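Local coordinates for protein serine racemase (Enterococcus faecalis, PDB 4ECL) that belongs to the alanine racemase family as a cytoplasmic domain that joins an N-terminal TIM-barrel domain to a C-terminal beta-rich domain, at residues T51-Q55 / I56-S60. Sequence-based numbering, arbitrary orientation.
Sequences TYLEQ and IGVSS
Ile56 lays its CG2 methyl over one face of the Tyr52 ring, one turn back along the helix. This CH-pi contact is offset toward the rim, with CG2 4.0 Å from the ring centroid and closest to CE2. The tyrosine CG lies anti to its own N (chi1 -172°), which turns the ring toward the helix end. Leu53 and Val58 run alongside each other in the same direction, with their CB atoms 4.0 Å apart. Backbone bonds of the same residues end the helix. Ile56 N donates to Tyr52 O (2.9 Å). Val58 N then reaches back to Leu53 O at 3.0 Å, and Gly57 N meets Glu54 O from above the carbonyl plane. With positive phi at Gly57 (109°), this is a Schellman motif. It ends helix 46-55 and turns the chain into strand 60-63 of the TIM barrel. A water donates to both Glu54 O and Val58 O, bridging the turn. Glu54 CA also points its hydrogen almost straight at Val58 O (3.5 Å). Farther out, Leu53 and Val58 pack on Ala35 of strand 32-36. Leu53 and Ile56 touch Val20 of helix 13-25. Glu54 OE1 hydrogen-bonds to both Ser78 N and Ser79 OG.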
loop_
_atom_site.group_PDB
_atom_site.type_symbol
_atom_site.label_atom_id
_atom_site.label_comp_id
_atom_site.label_asym_id
_atom_site.label_seq_id
_atom_site.Cartn_x
_atom_site.Cartn_y
_atom_site.Cartn_z
ATOM N N THR A 51 -18.549 9.977 -6.090
ATOM C CA THR A 51 -19.743 10.104 -6.928
ATOM C C THR A 51 -21.018 9.916 -6.090
ATOM O O THR A 51 -22.005 10.645 -6.260
ATOM C CB THR A 51 -19.731 9.121 -8.112
ATOM O OG1 THR A 51 -19.599 7.790 -7.614
ATOM C CG2 THR A 51 -18.562 9.418 -9.044
ATOM N N TYR A 52 -20.988 8.956 -5.167
ATOM C CA TYR A 52 -22.141 8.721 -4.304
ATOM C C TYR A 52 -22.363 9.895 -3.334
ATOM O O TYR A 52 -23.502 10.321 -3.109
ATOM C CB TYR A 52 -22.011 7.395 -3.536
ATOM C CG TYR A 52 -23.269 7.016 -2.779
ATOM C CD1 TYR A 52 -24.361 6.474 -3.445
ATOM C CD2 TYR A 52 -23.374 7.216 -1.401
ATOM C CE1 TYR A 52 -25.513 6.133 -2.768
ATOM C CE2 TYR A 52 -24.532 6.876 -0.714
ATOM C CZ TYR A 52 -25.595 6.335 -1.405
ATOM O OH TYR A 52 -26.751 5.988 -0.746
ATOM N N LEU A 53 -21.277 10.416 -2.770
ATOM C CA LEU A 53 -21.372 11.564 -1.871
ATOM C C LEU A 53 -22.020 12.756 -2.555
ATOM O O LEU A 53 -22.899 13.409 -1.983
ATOM C CB LEU A 53 -20.000 11.957 -1.340
ATOM C CG LEU A 53 -19.403 10.963 -0.346
ATOM C CD1 LEU A 53 -18.027 11.433 0.141
ATOM C CD2 LEU A 53 -20.369 10.721 0.811
ATOM N N GLU A 54 -21.579 13.048 -3.776
ATOM C CA GLU A 54 -22.196 14.122 -4.546
ATOM C C GLU A 54 -23.657 13.795 -4.859
ATOM O O GLU A 54 -24.514 14.682 -4.882
ATOM C CB GLU A 54 -21.416 14.399 -5.831
ATOM C CG GLU A 54 -21.930 15.604 -6.599
ATOM C CD GLU A 54 -20.921 16.127 -7.618
ATOM O OE1 GLU A 54 -20.196 17.094 -7.301
ATOM O OE2 GLU A 54 -20.862 15.582 -8.736
ATOM N N GLN A 55 -23.947 12.521 -5.092
ATOM C CA GLN A 55 -25.317 12.129 -5.388
ATOM C C GLN A 55 -26.224 12.452 -4.206
ATOM O O GLN A 55 -27.334 12.960 -4.382
ATOM C CB GLN A 55 -25.399 10.643 -5.736
ATOM C CG GLN A 55 -26.804 10.167 -6.101
ATOM C CD GLN A 55 -26.877 8.661 -6.265
ATOM O OE1 GLN A 55 -26.060 8.062 -6.965
ATOM N NE2 GLN A 55 -27.848 8.040 -5.610
ATOM N N ILE A 56 -25.742 12.183 -2.997
ATOM C CA ILE A 56 -26.575 12.398 -1.824
ATOM C C ILE A 56 -26.531 13.825 -1.281
ATOM O O ILE A 56 -27.145 14.116 -0.255
ATOM C CB ILE A 56 -26.292 11.373 -0.712
ATOM C CG1 ILE A 56 -24.861 11.483 -0.210
ATOM C CG2 ILE A 56 -26.563 9.968 -1.228
ATOM C CD1 ILE A 56 -24.635 10.736 1.090
ATOM N N GLY A 57 -25.817 14.711 -1.975
ATOM C CA GLY A 57 -25.897 16.131 -1.678
ATOM C C GLY A 57 -24.686 16.772 -1.027
ATOM O O GLY A 57 -24.716 17.966 -0.738
ATOM N N VAL A 58 -23.631 16.003 -0.772
ATOM C CA VAL A 58 -22.375 16.606 -0.330
ATOM C C VAL A 58 -21.885 17.499 -1.461
ATOM O O VAL A 58 -21.853 17.076 -2.617
ATOM C CB VAL A 58 -21.311 15.541 -0.011
ATOM C CG1 VAL A 58 -19.960 16.191 0.277
ATOM C CG2 VAL A 58 -21.764 14.659 1.153
ATOM N N SER A 59 -21.524 18.739 -1.135
ATOM C CA SER A 59 -21.138 19.700 -2.163
ATOM C C SER A 59 -19.760 20.338 -1.938
ATOM O O SER A 59 -19.485 21.433 -2.429
ATOM C CB SER A 59 -22.210 20.780 -2.275
ATOM O OG SER A 59 -22.681 21.124 -0.984
ATOM N N SER A 60 -18.904 19.640 -1.201
ATOM C CA SER A 60 -17.550 20.104 -0.917
ATOM C C SER A 60 -16.602 18.935 -0.622
ATOM O O SER A 60 -16.896 18.086 0.226
ATOM C CB SER A 60 -17.578 21.072 0.267
ATOM O OG SER A 60 -16.362 21.779 0.386
HETATM O O HOH W 1 -23.867 17.267 -4.104
#